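Local structure of kinesin-like protein (Caenorhabditis elegans, 5X3E) at residues 85-90 and 94-99; 98-103 and 114-119. The protein is a kinesin-6 family motor protein, Zen4, that probably binds and hydrolyses ATP to drive movement along microtubules. All blocks are in the same frame, centred on the assembly; numbering follows the deposited sequence.

How the contacts relate
Contact 1 (85-90 with 94-99) and contact 2 (98-103 with 114-119) follow one another along helix 93-109 and share Glu98 and Arg99. Together they hold the helix to strands on both sides of it in the sequence, and both strands belong to the same central sheet. Contact 1 is partly buried and lies nearer the surface. It mixes an aromatic ring with the aliphatic parts of two arginines and has a sulfate at one side. Contact 2 is smaller, fully buried and centred on methyl groups. The centres are 11 Å apart, and Phe87 CE2 of contact 1 lies 4.2 Å from Thr100 OG1 of contact 2.

Contact 1 (85-90 and 94-99); sequences RVFSEN and ATVFER. With SO4 (sulfate ion), chain Q.
Phe87 packs its ring on Val96 and Arg99 where strand 86-87 leads into helix 93-109. This is the first half of a beta-alpha-beta crossover in the motor domain. Val96 CG2 sits over the middle of one ring face in a CH-pi contact, 4.1 Å from the centroid. Arg99 meets the ring at its edge, with CG 3.6 Å from Phe87 CZ and CB also near the ring plane. The opposite face carries Arg85 CG, offset toward the rim. The ring is thus held between Val96 and Arg85, two residues before it in the same segment. Arg85 also lays its CB over one face of the Arg99 guanidinium, 3.8 Å from Arg99 NH2. The two guanidinium planes stand 69° apart. Arg99 CG is anti to the backbone N (chi1 -175°), which carries the chain along the ring edge before it bends at chi2. Beyond the bend, NH2 forms a salt bridge with Glu37. An alanine in place of Arg99 would remove CG from the edge of Phe87 and is likely to leave Glu37 without its charge partner. Farther out, a water links Asn90 O to Thr95 OG1. A sulfate, probably from the crystallisation liquor, lies at the Arg99 guanidinium edge. Arg99 NE reaches its O3 in a weak but nearly straight hydrogen bond of 3.5 Å, with an N-H...O angle of 176°.

Contact 2 (98-103 and 114-119); sequences ERTSVD and SLLFTY. With SO4 (sulfate ion), chain Q.
Thr100 and Ser101 of helix 93-109 meet Leu116 of strand 114-119. The helix packs here on the strand that follows it, the second strand of the beta-alpha-beta crossover that began at strand 86-87. The pairing of strands places 37-42 and 404-411 between the two ends of this crossover. The glycine-rich turn after 114-119 is consistent with a P-loop, as in other kinesin motors, so the strand probably leads into the nucleotide site. Thr100 makes the main contact. Its CG2 methyl is anti to the backbone N and comes within 3.3 Å of Leu116 CD1, and the two side chains cross at about a right angle. Leu116 CG lies 4.1 Å from the same Thr100 methyl. The backbone takes part as well, since Leu116 CD1 is 3.7 Å from Thr100 O. That carbonyl accepts a hydrogen bond from Arg406 NH1 of strand 404-411. Ser101 comes next and is a lesser partner. Its CB points neither toward the strand nor away from it. Leu141 of helix 141-152 touches Thr100, Ser101 and Leu116, adding a third element around the Leu116 side chain. Asp103, one turn on from Thr100, forms a salt bridge through OD1 with Arg406 NH2. Arg406 therefore grips the helix at a backbone carbonyl and at a carboxylate. On the strand, Leu116 CG is anti to the backbone N (chi1 -165°), and the side chain extends to the helix. Its CD1 methyl ends 4.0 Å from Ser101 OG.

Contact 1 (85-90 and 94-99)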
# COMPACT_ATOMS: atom_id res chain seq x y z
N ARG A 85 -18.54 3.46 0.68
CA ARG A 85 -19.07 2.23 0.12
C ARG A 85 -18.94 1.14 1.18
O ARG A 85 -17.94 1.09 1.90
CB ARG A 85 -18.32 1.83 -1.16
CG ARG A 85 -18.63 0.41 -1.65
CD ARG A 85 -20.04 0.30 -2.22
NE ARG A 85 -20.39 -1.08 -2.54
CZ ARG A 85 -20.12 -1.69 -3.69
NH1 ARG A 85 -19.49 -1.05 -4.67
NH2 ARG A 85 -20.49 -2.95 -3.86
N VAL A 86 -19.95 0.28 1.28
CA VAL A 86 -19.93 -0.85 2.21
C VAL A 86 -20.02 -2.13 1.39
O VAL A 86 -20.97 -2.30 0.61
CB VAL A 86 -21.07 -0.79 3.24
CG1 VAL A 86 -21.04 -2.03 4.12
CG2 VAL A 86 -20.95 0.47 4.10
N PHE A 87 -19.03 -3.00 1.54
CA PHE A 87 -19.06 -4.32 0.92
C PHE A 87 -19.62 -5.34 1.90
O PHE A 87 -19.31 -5.32 3.09
CB PHE A 87 -17.67 -4.76 0.49
CG PHE A 87 -17.00 -3.81 -0.47
CD1 PHE A 87 -17.31 -3.84 -1.82
CD2 PHE A 87 -16.06 -2.90 -0.02
CE1 PHE A 87 -16.70 -2.98 -2.70
CE2 PHE A 87 -15.44 -2.04 -0.90
CZ PHE A 87 -15.76 -2.08 -2.25
N SER A 88 -20.46 -6.24 1.38
CA SER A 88 -21.05 -7.32 2.15
C SER A 88 -20.28 -8.62 1.89
O SER A 88 -19.28 -8.64 1.17
CB SER A 88 -22.53 -7.47 1.81
OG SER A 88 -22.70 -7.88 0.46
N GLU A 89 -20.76 -9.71 2.49
CA GLU A 89 -20.15 -11.02 2.24
C GLU A 89 -20.25 -11.43 0.78
O GLU A 89 -19.42 -12.21 0.29
CB GLU A 89 -20.82 -12.08 3.11
CG GLU A 89 -21.03 -11.68 4.56
CD GLU A 89 -21.77 -12.75 5.35
OE1 GLU A 89 -21.99 -12.56 6.56
OE2 GLU A 89 -22.12 -13.79 4.74
N ASN A 90 -21.25 -10.93 0.06
CA ASN A 90 -21.45 -11.34 -1.31
C ASN A 90 -20.47 -10.67 -2.27
O ASN A 90 -20.17 -11.23 -3.33
CB ASN A 90 -22.89 -11.06 -1.73
CG ASN A 90 -23.90 -11.70 -0.80
OD1 ASN A 90 -24.63 -11.02 -0.08
ND2 ASN A 90 -23.94 -13.03 -0.80
N ALA A 94 -12.95 -9.45 -7.00
CA ALA A 94 -12.97 -8.63 -8.21
C ALA A 94 -13.77 -7.35 -7.99
O ALA A 94 -13.38 -6.28 -8.47
CB ALA A 94 -13.54 -9.43 -9.37
N THR A 95 -14.89 -7.44 -7.27
CA THR A 95 -15.69 -6.25 -7.01
C THR A 95 -14.96 -5.28 -6.10
O THR A 95 -14.95 -4.06 -6.35
CB THR A 95 -17.04 -6.63 -6.41
OG1 THR A 95 -17.79 -7.41 -7.36
CG2 THR A 95 -17.84 -5.39 -6.06
N VAL A 96 -14.33 -5.79 -5.04
CA VAL A 96 -13.53 -4.95 -4.16
C VAL A 96 -12.41 -4.28 -4.95
O VAL A 96 -12.23 -3.06 -4.89
CB VAL A 96 -12.96 -5.77 -2.99
CG1 VAL A 96 -11.94 -4.95 -2.21
CG2 VAL A 96 -14.08 -6.21 -2.08
N PHE A 97 -11.67 -5.07 -5.73
CA PHE A 97 -10.50 -4.55 -6.44
C PHE A 97 -10.86 -3.38 -7.36
O PHE A 97 -10.18 -2.35 -7.37
CB PHE A 97 -9.83 -5.67 -7.24
CG PHE A 97 -8.81 -5.20 -8.21
CD1 PHE A 97 -7.61 -4.66 -7.76
CD2 PHE A 97 -9.03 -5.28 -9.57
CE1 PHE A 97 -6.65 -4.21 -8.66
CE2 PHE A 97 -8.08 -4.84 -10.47
CZ PHE A 97 -6.89 -4.30 -10.02
N GLU A 98 -11.93 -3.52 -8.15
CA GLU A 98 -12.31 -2.44 -9.06
C GLU A 98 -12.74 -1.19 -8.30
O GLU A 98 -12.43 -0.07 -8.71
CB GLU A 98 -13.42 -2.90 -10.00
CG GLU A 98 -13.05 -4.08 -10.87
CD GLU A 98 -14.07 -4.33 -11.95
OE1 GLU A 98 -14.79 -3.37 -12.31
OE2 GLU A 98 -14.16 -5.48 -12.44
N ARG A 99 -13.47 -1.36 -7.20
CA ARG A 99 -13.98 -0.24 -6.43
C ARG A 99 -12.92 0.39 -5.53
O ARG A 99 -13.08 1.54 -5.11
CB ARG A 99 -15.20 -0.71 -5.61
CG ARG A 99 -15.94 0.36 -4.84
CD ARG A 99 -16.20 1.58 -5.68
NE ARG A 99 -16.82 2.65 -4.91
CZ ARG A 99 -16.15 3.48 -4.11
NH1 ARG A 99 -14.83 3.35 -3.98
NH2 ARG A 99 -16.79 4.43 -3.45
S SO4 Q . -20.33 2.22 -6.28
O1 SO4 Q . -19.60 1.00 -5.91
O2 SO4 Q . -21.73 1.89 -6.51
O3 SO4 Q . -20.22 3.21 -5.22
O4 SO4 Q . -19.76 2.76 -7.51
O HOH W 1 -19.35 -10.03 -6.17

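Contact 2 (98-103 and 114-119)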
# COMPACT_ATOMS: atom_id res chain seq x y z
N GLU A 98 -11.93 -3.52 -8.15
CA GLU A 98 -12.31 -2.44 -9.06
C GLU A 98 -12.74 -1.19 -8.30
O GLU A 98 -12.43 -0.07 -8.71
CB GLU A 98 -13.42 -2.90 -10.00
CG GLU A 98 -13.05 -4.08 -10.87
CD GLU A 98 -14.07 -4.33 -11.95
OE1 GLU A 98 -14.79 -3.37 -12.31
OE2 GLU A 98 -14.16 -5.48 -12.44
N ARG A 99 -13.47 -1.36 -7.20
CA ARG A 99 -13.98 -0.24 -6.43
C ARG A 99 -12.92 0.39 -5.53
O ARG A 99 -13.08 1.54 -5.11
CB ARG A 99 -15.20 -0.71 -5.61
CG ARG A 99 -15.94 0.36 -4.84
CD ARG A 99 -16.20 1.58 -5.68
NE ARG A 99 -16.82 2.65 -4.91
CZ ARG A 99 -16.15 3.48 -4.11
NH1 ARG A 99 -14.83 3.35 -3.98
NH2 ARG A 99 -16.79 4.43 -3.45
N THR A 100 -11.83 -0.32 -5.27
CA THR A 100 -10.82 0.08 -4.31
C THR A 100 -9.49 0.49 -4.95
O THR A 100 -8.81 1.36 -4.41
CB THR A 100 -10.59 -1.07 -3.31
OG1 THR A 100 -11.66 -1.08 -2.35
CG2 THR A 100 -9.31 -0.97 -2.59
N SER A 101 -9.13 -0.09 -6.11
CA SER A 101 -7.79 0.06 -6.64
C SER A 101 -7.69 0.63 -8.05
O SER A 101 -6.63 1.18 -8.39
CB SER A 101 -7.07 -1.30 -6.64
OG SER A 101 -7.16 -1.90 -5.36
N VAL A 102 -8.74 0.54 -8.87
CA VAL A 102 -8.61 0.92 -10.28
C VAL A 102 -8.32 2.41 -10.41
O VAL A 102 -7.49 2.82 -11.23
CB VAL A 102 -9.86 0.49 -11.07
CG1 VAL A 102 -9.94 1.24 -12.40
CG2 VAL A 102 -9.82 -1.00 -11.34
N ASP A 103 -8.97 3.24 -9.59
CA ASP A 103 -8.72 4.67 -9.67
C ASP A 103 -7.34 5.04 -9.13
O ASP A 103 -6.77 6.06 -9.53
CB ASP A 103 -9.82 5.45 -8.93
CG ASP A 103 -9.83 5.18 -7.44
OD1 ASP A 103 -10.33 6.04 -6.68
OD2 ASP A 103 -9.33 4.12 -7.01
N SER A 114 -0.69 7.38 -4.68
CA SER A 114 -1.86 6.76 -4.09
C SER A 114 -1.45 5.96 -2.86
O SER A 114 -0.35 5.41 -2.81
CB SER A 114 -2.57 5.84 -5.10
OG SER A 114 -2.71 6.48 -6.36
N LEU A 115 -2.35 5.88 -1.89
CA LEU A 115 -2.11 5.17 -0.64
C LEU A 115 -3.35 4.39 -0.25
O LEU A 115 -4.46 4.93 -0.26
CB LEU A 115 -1.72 6.15 0.48
CG LEU A 115 -1.58 5.61 1.90
CD1 LEU A 115 -0.57 4.48 1.97
CD2 LEU A 115 -1.17 6.73 2.83
N LEU A 116 -3.17 3.11 0.09
CA LEU A 116 -4.29 2.24 0.45
C LEU A 116 -3.95 1.47 1.72
O LEU A 116 -2.93 0.79 1.78
CB LEU A 116 -4.62 1.28 -0.69
CG LEU A 116 -5.96 0.53 -0.69
CD1 LEU A 116 -6.22 0.12 -2.09
CD2 LEU A 116 -5.96 -0.70 0.21
N PHE A 117 -4.81 1.60 2.73
CA PHE A 117 -4.71 0.86 3.98
C PHE A 117 -5.78 -0.22 4.05
O PHE A 117 -6.90 -0.04 3.57
CB PHE A 117 -4.89 1.76 5.20
CG PHE A 117 -3.87 2.85 5.34
CD1 PHE A 117 -2.63 2.58 5.90
CD2 PHE A 117 -4.18 4.14 4.97
CE1 PHE A 117 -1.70 3.59 6.05
CE2 PHE A 117 -3.26 5.15 5.12
CZ PHE A 117 -2.01 4.88 5.66
N THR A 118 -5.43 -1.35 4.67
CA THR A 118 -6.42 -2.29 5.19
C THR A 118 -6.34 -2.27 6.71
O THR A 118 -5.26 -2.45 7.28
CB THR A 118 -6.22 -3.71 4.65
OG1 THR A 118 -4.89 -4.16 4.91
CG2 THR A 118 -6.48 -3.76 3.15
N TYR A 119 -7.47 -2.02 7.36
CA TYR A 119 -7.56 -1.85 8.80
C TYR A 119 -8.54 -2.85 9.39
O TYR A 119 -9.48 -3.28 8.72
CB TYR A 119 -8.00 -0.41 9.14
CG TYR A 119 -8.05 -0.09 10.61
CD1 TYR A 119 -6.95 0.45 11.26
CD2 TYR A 119 -9.20 -0.33 11.36
CE1 TYR A 119 -6.99 0.75 12.61
CE2 TYR A 119 -9.24 -0.04 12.70
CZ TYR A 119 -8.14 0.50 13.32
OH TYR A 119 -8.17 0.80 14.67
S SO4 Q . -20.33 2.22 -6.28
O1 SO4 Q . -19.60 1.00 -5.91
O2 SO4 Q . -21.73 1.89 -6.51
O3 SO4 Q . -20.22 3.21 -5.22
O4 SO4 Q . -19.76 2.76 -7.51